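PDB 3ZWF: zinc phosphodiesterase ELAC protein 1 from Homo sapiens, which uses two zinc ions to cleave RNA phosphodiester bonds, showing some tRNA 3'-processing endonuclease activity and removing 2',3'-cyclic phosphate from damaged tRNAs during their repair. Local coordinates for residues A[174-179]-A[253-258]; A[178-183]-A[287-292]; A[245-250]-A[265-270]. One frame throughout, in Å; residues are numbered along the deposited sequence. Where two conformers were deposited one is given.

Overall arrangement
All three contacts belong to one mixed beta sheet and to the loops that run from it to the zinc site. Contact 3 lies within that sheet, joining 245-250 to 265-270. Contact 1 fastens 253-258 to strand 171-179, and contact 2 takes over where that strand ends, carrying His-180 to the metal and meeting the loop 287-292. Contacts 1 and 2 share Leu-178 and Phe-179, with centres about 10 Å apart; the centres of contacts 2 and 3 are about 17 Å apart. Leu-178 also touches contact 3, its CD1 lying 3.4 Å from Gly-250 O. Zinc ligand Asp-251 directly follows segment 245-250.

Contact 1 (A[174-179]-A[253-258]); sequences KAFRLF and SGVVGD
A short, splayed antiparallel pairing joins the end of strand 171-179 to residues 253-258, just after zinc ligand Asp-251, on the sheet that leads to the metal site. The touching parts run 131° apart, and three backbone hydrogen bonds connect them. Phe-179 N donates to Gly-254 O at 2.9 Å, and Ser-253 N donates to Phe-179 O at 3.0 Å. Val-256 N reaches Arg-177 O at 3.1 Å. Arg-177 O accepts a further hydrogen bond from a water that donates to Val-256 O as well, so the water bridges the two backbones where they part. Leu-178 and Val-255 form the one clear pair, a non-hydrogen-bonded one, with CA atoms 4.4 Å apart. Their side chains share a sheet face and meet through Leu-178 CD2 and Val-255 CG2, 3.8 Å apart. Val-256 is the residue most covered here, and its two methyls divide the work. CG1, anti to the backbone N (chi1 -179°), sits over one face of the Arg-177 guanidinium, offset toward its rim and 4.0 Å from NH1. CG2 instead rests against the backbone between Leu-178 and Phe-179, at 3.8 Å from Leu-178 C. The arginine's polar end is held by Thr-124, to whose OG1 NH1 is hydrogen-bonded. Strand 171-179 also bonds to strand 184-191. The arrangement is a short antiparallel addition to one beta sheet of the metallo-beta-lactamase fold, tying the chain just beyond Asp-251 to the strand that delivers His-180 to the dinuclear zinc site.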
loop_
_atom_site.group_PDB
_atom_site.type_symbol
_atom_site.label_atom_id
_atom_site.label_comp_id
_atom_site.label_asym_id
_atom_site.label_seq_id
_atom_site.Cartn_x
_atom_site.Cartn_y
_atom_site.Cartn_z
ATOM N N LYS A 174 18.522 -1.859 19.714
ATOM C CA LYS A 174 18.901 -3.221 19.346
ATOM C C LYS A 174 17.692 -3.963 18.850
ATOM O O LYS A 174 16.570 -3.583 19.178
ATOM C CB LYS A 174 19.519 -3.966 20.538
ATOM C CG LYS A 174 20.813 -3.366 21.009
ATOM C CD LYS A 174 21.354 -4.067 22.229
ATOM C CE LYS A 174 22.731 -3.538 22.512
ATOM N NZ LYS A 174 23.179 -4.154 23.763
ATOM N N ALA A 175 17.929 -4.995 18.040
ATOM C CA ALA A 175 16.874 -5.928 17.638
ATOM C C ALA A 175 17.178 -7.307 18.235
ATOM O O ALA A 175 18.320 -7.643 18.572
ATOM C CB ALA A 175 16.744 -6.016 16.134
ATOM N N PHE A 176 16.131 -8.097 18.363
ATOM C CA PHE A 176 16.251 -9.480 18.801
ATOM C C PHE A 176 15.266 -10.363 18.032
ATOM O O PHE A 176 14.305 -9.879 17.435
ATOM C CB PHE A 176 16.066 -9.625 20.322
ATOM C CG PHE A 176 14.780 -9.017 20.872
ATOM C CD1 PHE A 176 14.676 -7.668 21.142
ATOM C CD2 PHE A 176 13.666 -9.816 21.093
ATOM C CE1 PHE A 176 13.510 -7.135 21.609
ATOM C CE2 PHE A 176 12.474 -9.294 21.608
ATOM C CZ PHE A 176 12.395 -7.936 21.869
ATOM N N ARG A 177 15.528 -11.660 18.071
ATOM C CA ARG A 177 14.838 -12.620 17.230
ATOM C C ARG A 177 13.566 -13.127 17.896
ATOM O O ARG A 177 13.566 -13.493 19.101
ATOM C CB ARG A 177 15.724 -13.812 16.911
ATOM C CG ARG A 177 16.997 -13.445 16.135
ATOM C CD ARG A 177 17.903 -14.656 16.002
ATOM N NE ARG A 177 18.377 -15.066 17.309
ATOM C CZ ARG A 177 18.840 -16.269 17.616
ATOM N NH1 ARG A 177 18.918 -17.228 16.701
ATOM N NH2 ARG A 177 19.236 -16.516 18.860
ATOM N N LEU A 178 12.526 -13.146 17.071
ATOM C CA LEU A 178 11.232 -13.738 17.389
ATOM C C LEU A 178 10.922 -14.915 16.483
ATOM O O LEU A 178 11.564 -15.087 15.450
ATOM C CB LEU A 178 10.099 -12.694 17.256
ATOM C CG LEU A 178 10.317 -11.383 18.006
ATOM C CD1 LEU A 178 9.158 -10.404 17.826
ATOM C CD2 LEU A 178 10.450 -11.651 19.519
ATOM N N PHE A 179 9.988 -15.757 16.905
ATOM C CA PHE A 179 9.531 -16.896 16.120
ATOM C C PHE A 179 8.180 -16.558 15.504
ATOM O O PHE A 179 7.247 -16.203 16.217
ATOM C CB PHE A 179 9.379 -18.145 16.965
ATOM C CG PHE A 179 9.205 -19.383 16.151
ATOM C CD1 PHE A 179 7.938 -19.798 15.737
ATOM C CD2 PHE A 179 10.329 -20.120 15.731
ATOM C CE1 PHE A 179 7.794 -20.922 14.913
ATOM C CE2 PHE A 179 10.185 -21.269 14.926
ATOM C CZ PHE A 179 8.901 -21.656 14.513
ATOM N N SER A 253 4.888 -16.004 18.030
ATOM C CA SER A 253 4.365 -17.014 18.943
ATOM C C SER A 253 5.346 -17.264 20.096
ATOM O O SER A 253 5.077 -18.077 20.989
ATOM C CB SER A 253 4.155 -18.320 18.174
ATOM O OG SER A 253 3.534 -19.307 18.971
ATOM N N GLY A 254 6.480 -16.580 20.053
ATOM C CA GLY A 254 7.509 -16.702 21.081
ATOM C C GLY A 254 8.802 -15.996 20.685
ATOM O O GLY A 254 8.929 -15.444 19.583
ATOM N N VAL A 255 9.759 -16.012 21.610
ATOM C CA VAL A 255 11.052 -15.370 21.425
ATOM C C VAL A 255 12.065 -16.488 21.258
ATOM O O VAL A 255 11.946 -17.524 21.916
ATOM C CB VAL A 255 11.425 -14.496 22.687
ATOM C CG1 VAL A 255 12.829 -13.893 22.565
ATOM C CG2 VAL A 255 10.378 -13.424 22.918
ATOM N N VAL A 256 13.087 -16.271 20.427
ATOM C CA VAL A 256 14.048 -17.297 20.140
ATOM C C VAL A 256 15.227 -17.085 21.073
ATOM O O VAL A 256 15.928 -16.074 20.974
ATOM C CB VAL A 256 14.562 -17.274 18.711
ATOM C CG1 VAL A 256 15.550 -18.413 18.489
ATOM C CG2 VAL A 256 13.441 -17.376 17.792
ATOM N N GLY A 257 15.388 -18.028 21.989
ATOM C CA GLY A 257 16.467 -17.988 22.982
ATOM C C GLY A 257 16.309 -16.844 23.964
ATOM O O GLY A 257 15.207 -16.330 24.151
ATOM N N ASP A 258 17.438 -16.430 24.560
ATOM C CA ASP A 258 17.444 -15.478 25.706
ATOM C C ASP A 258 17.794 -14.002 25.362
ATOM O O ASP A 258 17.627 -13.100 26.185
ATOM C CB ASP A 258 18.360 -15.986 26.836
HETATM O O HOH W 1 15.652 -13.471 20.881
#

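Contact 2 (A[178-183]-A[287-292]); sequences LFHRIP and HGHSTP. With ZN (zinc ion), chain E; PO4 (phosphate ion), chain F.
The imidazole ring of His-180 meets its partners at the edge: ND1 points at Gly-288 O in a short contact of 2.6 Å, though the place of this oxygen is less certain, and phosphate O1 lies near the ring plane on the zinc-binding side. Its ring meets that of His-289 obliquely, the planes turned by 49°. His-289 has His-287 O over one face, offset toward the rim, while the phosphate lies at its edge: NE2 donates to O4 at 2.6 Å. The guanidinium of Arg-181 likewise works through its edge. NH1 donates both to His-287 O, at 2.9 Å and only 8° out of the guanidinium plane, and to phosphate O1, at 2.8 Å; NH2 adds weak bonds to O1 and O2. CG and CD run alongside the carbonyl of His-287, and the bend at chi3 (-51°) then turns the guanidinium so that NH1 reaches the same oxygen and the phosphate. That carbonyl is presented by a Schellman motif closing helix 281-286, with Gly-288, at positive phi, as its C-prime residue. The contact lines the dinuclear zinc site of the metallo-beta-lactamase fold. His-180 NE2 binds zinc at 2.3 Å, together with His-60, His-62, Asp-251, a water and phosphate O1. The phosphate, probably from the crystallisation liquor, may mark where a substrate phosphate would lie. Behind His-289, Glu-273 is hydrogen-bonded to ND1, which would fix the rotation of the ring.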
loop_
_atom_site.group_PDB
_atom_site.type_symbol
_atom_site.label_atom_id
_atom_site.label_comp_id
_atom_site.label_asym_id
_atom_site.label_seq_id
_atom_site.Cartn_x
_atom_site.Cartn_y
_atom_site.Cartn_z
ATOM N N LEU A 178 12.526 -13.146 17.071
ATOM C CA LEU A 178 11.232 -13.738 17.389
ATOM C C LEU A 178 10.922 -14.915 16.483
ATOM O O LEU A 178 11.564 -15.087 15.450
ATOM C CB LEU A 178 10.099 -12.694 17.256
ATOM C CG LEU A 178 10.317 -11.383 18.006
ATOM C CD1 LEU A 178 9.158 -10.404 17.826
ATOM C CD2 LEU A 178 10.450 -11.651 19.519
ATOM N N PHE A 179 9.988 -15.757 16.905
ATOM C CA PHE A 179 9.531 -16.896 16.120
ATOM C C PHE A 179 8.180 -16.558 15.504
ATOM O O PHE A 179 7.247 -16.203 16.217
ATOM C CB PHE A 179 9.379 -18.145 16.965
ATOM C CG PHE A 179 9.205 -19.383 16.151
ATOM C CD1 PHE A 179 7.938 -19.798 15.737
ATOM C CD2 PHE A 179 10.329 -20.120 15.731
ATOM C CE1 PHE A 179 7.794 -20.922 14.913
ATOM C CE2 PHE A 179 10.185 -21.269 14.926
ATOM C CZ PHE A 179 8.901 -21.656 14.513
ATOM N N HIS A 180 8.084 -16.677 14.180
ATOM C CA HIS A 180 6.858 -16.398 13.477
ATOM C C HIS A 180 6.803 -17.307 12.235
ATOM O O HIS A 180 7.699 -18.139 12.026
ATOM C CB HIS A 180 6.803 -14.894 13.189
ATOM C CG HIS A 180 5.519 -14.403 12.562
ATOM N ND1 HIS A 180 4.256 -14.708 13.041
ATOM C CD2 HIS A 180 5.330 -13.580 11.501
ATOM C CE1 HIS A 180 3.347 -14.120 12.263
ATOM N NE2 HIS A 180 3.974 -13.422 11.336
ATOM N N ARG A 181 5.779 -17.156 11.395
ATOM C CA ARG A 181 5.680 -17.940 10.155
ATOM C C ARG A 181 6.837 -17.638 9.212
ATOM O O ARG A 181 7.300 -18.502 8.450
ATOM C CB ARG A 181 4.342 -17.651 9.413
ATOM C CG ARG A 181 3.115 -17.995 10.174
ATOM C CD ARG A 181 1.869 -18.125 9.258
ATOM N NE ARG A 181 1.622 -16.998 8.342
ATOM C CZ ARG A 181 1.290 -15.756 8.718
ATOM N NH1 ARG A 181 1.213 -15.404 10.010
ATOM N NH2 ARG A 181 1.064 -14.838 7.790
ATOM N N ILE A 182 7.318 -16.395 9.265
ATOM C CA ILE A 182 8.589 -16.002 8.636
ATOM C C ILE A 182 9.377 -15.340 9.749
ATOM O O ILE A 182 8.794 -15.038 10.799
ATOM C CB ILE A 182 8.421 -15.046 7.430
ATOM C CG1 ILE A 182 7.769 -13.730 7.792
ATOM C CG2 ILE A 182 7.640 -15.771 6.312
ATOM C CD1 ILE A 182 7.863 -12.707 6.699
ATOM N N PRO A 183 10.694 -15.124 9.555
ATOM C CA PRO A 183 11.423 -14.520 10.663
ATOM C C PRO A 183 10.929 -13.120 11.019
ATOM O O PRO A 183 10.608 -12.307 10.135
ATOM C CB PRO A 183 12.852 -14.485 10.165
ATOM C CG PRO A 183 12.919 -15.638 9.153
ATOM C CD PRO A 183 11.593 -15.565 8.490
ATOM N N HIS A 287 -0.340 -20.169 13.400
ATOM C CA HIS A 287 -0.054 -19.037 12.523
ATOM C C HIS A 287 1.068 -18.130 12.997
ATOM O O HIS A 287 1.225 -17.025 12.465
ATOM C CB HIS A 287 -1.312 -18.222 12.275
ATOM C CG HIS A 287 -2.317 -18.936 11.433
ATOM N ND1 HIS A 287 -3.329 -19.701 11.970
ATOM C CD2 HIS A 287 -2.438 -19.041 10.088
ATOM C CE1 HIS A 287 -4.051 -20.221 10.994
ATOM N NE2 HIS A 287 -3.522 -19.848 9.843
ATOM N N GLY A 288 1.829 -18.588 13.985
ATOM C CA GLY A 288 2.959 -17.799 14.528
ATOM C C GLY A 288 2.534 -16.561 15.298
ATOM O O GLY A 288 3.243 -15.532 15.331
ATOM N N HIS A 289 1.373 -16.676 15.950
ATOM C CA HIS A 289 0.781 -15.586 16.698
ATOM C C HIS A 289 0.691 -15.921 18.204
ATOM O O HIS A 289 0.941 -17.050 18.616
ATOM C CB HIS A 289 -0.598 -15.209 16.131
ATOM C CG HIS A 289 -0.523 -14.502 14.807
ATOM N ND1 HIS A 289 0.304 -13.424 14.592
ATOM C CD2 HIS A 289 -1.183 -14.706 13.636
ATOM C CE1 HIS A 289 0.172 -13.007 13.341
ATOM N NE2 HIS A 289 -0.708 -13.785 12.726
ATOM N N SER A 290 0.288 -14.900 18.944
ATOM C CA SER A 290 0.097 -14.966 20.409
ATOM C C SER A 290 -1.329 -14.614 20.810
ATOM O O SER A 290 -2.106 -13.965 20.079
ATOM C CB SER A 290 1.051 -13.994 21.078
ATOM O OG SER A 290 2.384 -14.412 20.924
ATOM N N THR A 291 -1.663 -15.040 22.011
ATOM C CA THR A 291 -2.928 -14.681 22.632
ATOM C C THR A 291 -2.625 -13.808 23.877
ATOM O O THR A 291 -1.456 -13.627 24.242
ATOM C CB THR A 291 -3.702 -15.930 23.047
ATOM O OG1 THR A 291 -3.014 -16.570 24.118
ATOM C CG2 THR A 291 -3.880 -16.893 21.862
ATOM N N PRO A 292 -3.667 -13.233 24.512
ATOM C CA PRO A 292 -3.323 -12.346 25.617
ATOM C C PRO A 292 -2.574 -13.022 26.778
ATOM O O PRO A 292 -1.698 -12.402 27.363
ATOM C CB PRO A 292 -4.683 -11.857 26.094
ATOM C CG PRO A 292 -5.512 -11.830 24.831
ATOM C CD PRO A 292 -5.084 -13.068 24.106
HETATM ZN ZN ZN E . 3.013 -11.675 10.201
HETATM P P PO4 F . -0.318 -12.064 9.963
HETATM O O1 PO4 F . 1.071 -12.670 10.286
HETATM O O2 PO4 F . -0.292 -11.873 8.357
HETATM O O3 PO4 F . -0.452 -10.692 10.492
HETATM O O4 PO4 F . -1.329 -13.103 10.303
HETATM O O HOH W 2 1.922 -10.142 9.357
#

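Contact 3 (A[245-250]-A[265-270]); sequences KICILG and FEADLL
Ile-246 and Leu-269 lie side by side and point the same way from neighbouring parallel strands, with Ile-246 CD1 3.7 Å from Leu-269 CB. The next pair, Cys-247 and Leu-270, faces the other side of the sheet. There Leu-270 CD1 is the busy branch, packing on Cys-247 CB and approaching Leu-249 CD1 at 3.4 Å, tighter than usual van der Waals contact; the two leucine side chains cross at an angle. Cys-247 SG turns instead to the methyl of Ala-267. Backbone bonding fixes this register: Cys-247 N donates to Leu-269 O at 2.9 Å, and the 175° angle shows the bond almost straight. At the start of the strand the side chain of Lys-245 runs past Ala-267 toward Phe-265. Extended as far as CD, then bent at chi3 (-73°), it brings NZ to 2.7 Å from Phe-265 O, in the carbonyl plane and on a lone pair. NZ also donates to Leu-263 O, so the ammonium is tied to two carbonyls around the end of helix 259-263. Asp-268 engages both backbone polar atoms of Lys-245: OD2 accepts Lys-245 N at 2.8 Å through its anti lone pair, while Asp-268 N donates to Lys-245 O at 2.8 Å. Leu-269 N adds a weak bond to the same oxygen. Helix 292-301 covers the face bearing Leu-249 and Leu-270, where Phe-298 touches both. The chain between the two parallel strands passes through Asp-251, strand 254-255 and the short helix 259-263, and the pair forms part of the core beta sheet of the metallo-beta-lactamase alpha-beta/beta-alpha sandwich.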
loop_
_atom_site.group_PDB
_atom_site.type_symbol
_atom_site.label_atom_id
_atom_site.label_comp_id
_atom_site.label_asym_id
_atom_site.label_seq_id
_atom_site.Cartn_x
_atom_site.Cartn_y
_atom_site.Cartn_z
ATOM N N LYS A 245 12.879 2.733 28.728
ATOM C CA LYS A 245 13.048 1.577 27.840
ATOM C C LYS A 245 11.691 1.225 27.231
ATOM O O LYS A 245 10.725 0.952 27.935
ATOM C CB LYS A 245 13.619 0.363 28.584
ATOM C CG LYS A 245 13.638 -0.911 27.743
ATOM C CD LYS A 245 14.115 -2.142 28.523
ATOM C CE LYS A 245 15.589 -2.148 28.805
ATOM N NZ LYS A 245 16.021 -3.442 29.458
ATOM N N ILE A 246 11.662 1.249 25.900
ATOM C CA ILE A 246 10.489 0.889 25.118
ATOM C C ILE A 246 10.840 -0.301 24.221
ATOM O O ILE A 246 11.820 -0.250 23.500
ATOM C CB ILE A 246 10.084 2.005 24.163
ATOM C CG1 ILE A 246 9.935 3.324 24.921
ATOM C CG2 ILE A 246 8.769 1.638 23.490
ATOM C CD1 ILE A 246 8.835 3.356 25.879
ATOM N N CYS A 247 10.056 -1.369 24.335
ATOM C CA CYS A 247 10.246 -2.575 23.531
ATOM C C CYS A 247 8.987 -2.837 22.697
ATOM O O CYS A 247 7.884 -2.834 23.207
ATOM C CB CYS A 247 10.509 -3.772 24.408
ATOM S SG CYS A 247 12.078 -3.577 25.291
ATOM N N ILE A 248 9.211 -3.061 21.417
ATOM C CA ILE A 248 8.133 -3.223 20.434
ATOM C C ILE A 248 8.420 -4.515 19.695
ATOM O O ILE A 248 9.462 -4.615 19.009
ATOM C CB ILE A 248 8.139 -2.043 19.447
ATOM C CG1 ILE A 248 7.959 -0.725 20.234
ATOM C CG2 ILE A 248 6.974 -2.211 18.432
ATOM C CD1 ILE A 248 8.057 0.507 19.405
ATOM N N LEU A 249 7.544 -5.506 19.858
ATOM C CA LEU A 249 7.750 -6.821 19.256
ATOM C C LEU A 249 6.867 -7.018 18.020
ATOM O O LEU A 249 5.660 -6.736 18.082
ATOM C CB LEU A 249 7.462 -7.949 20.214
ATOM C CG LEU A 249 8.517 -8.286 21.271
ATOM C CD1 LEU A 249 8.696 -7.146 22.257
ATOM C CD2 LEU A 249 8.112 -9.589 21.963
ATOM N N GLY A 250 7.470 -7.506 16.940
ATOM C CA GLY A 250 6.700 -7.960 15.764
ATOM C C GLY A 250 5.835 -9.179 16.061
ATOM O O GLY A 250 5.871 -9.770 17.165
ATOM N N PHE A 265 13.987 -6.494 29.728
ATOM C CA PHE A 265 13.920 -6.463 31.180
ATOM C C PHE A 265 13.531 -5.078 31.688
ATOM O O PHE A 265 14.150 -4.084 31.334
ATOM C CB PHE A 265 15.266 -6.878 31.791
ATOM C CG PHE A 265 15.264 -6.922 33.299
ATOM C CD1 PHE A 265 14.335 -7.681 33.982
ATOM C CD2 PHE A 265 16.191 -6.201 34.024
ATOM C CE1 PHE A 265 14.339 -7.720 35.384
ATOM C CE2 PHE A 265 16.204 -6.233 35.404
ATOM C CZ PHE A 265 15.269 -6.989 36.089
ATOM N N GLU A 266 12.511 -5.048 32.526
ATOM C CA GLU A 266 11.974 -3.814 33.136
ATOM C C GLU A 266 11.609 -2.728 32.114
ATOM O O GLU A 266 11.681 -1.524 32.399
ATOM C CB GLU A 266 12.910 -3.277 34.230
ATOM C CG GLU A 266 12.969 -4.222 35.422
ATOM C CD GLU A 266 13.744 -3.645 36.602
ATOM O OE1 GLU A 266 14.674 -2.836 36.387
ATOM O OE2 GLU A 266 13.400 -4.021 37.738
ATOM N N ALA A 267 11.175 -3.165 30.928
ATOM C CA ALA A 267 10.617 -2.234 29.941
ATOM C C ALA A 267 9.552 -1.343 30.578
ATOM O O ALA A 267 8.637 -1.824 31.273
ATOM C CB ALA A 267 10.027 -2.970 28.744
ATOM N N ASP A 268 9.657 -0.052 30.301
ATOM C CA ASP A 268 8.645 0.916 30.716
ATOM C C ASP A 268 7.372 0.771 29.931
ATOM O O ASP A 268 6.283 0.988 30.454
ATOM C CB ASP A 268 9.192 2.322 30.603
ATOM C CG ASP A 268 10.331 2.539 31.558
ATOM O OD1 ASP A 268 10.069 2.599 32.770
ATOM O OD2 ASP A 268 11.483 2.579 31.105
ATOM N N LEU A 269 7.533 0.401 28.666
ATOM C CA LEU A 269 6.418 0.039 27.806
ATOM C C LEU A 269 6.836 -1.152 26.955
ATOM O O LEU A 269 7.904 -1.141 26.336
ATOM C CB LEU A 269 6.024 1.231 26.962
ATOM C CG LEU A 269 4.630 1.094 26.333
ATOM C CD1 LEU A 269 3.605 1.347 27.418
ATOM C CD2 LEU A 269 4.412 2.015 25.134
ATOM N N LEU A 270 6.013 -2.185 26.957
ATOM C CA LEU A 270 6.194 -3.360 26.122
ATOM C C LEU A 270 4.965 -3.499 25.202
ATOM O O LEU A 270 3.854 -3.637 25.695
ATOM C CB LEU A 270 6.342 -4.614 26.976
ATOM C CG LEU A 270 6.344 -5.972 26.275
ATOM C CD1 LEU A 270 7.449 -6.047 25.270
ATOM C CD2 LEU A 270 6.540 -7.055 27.346
#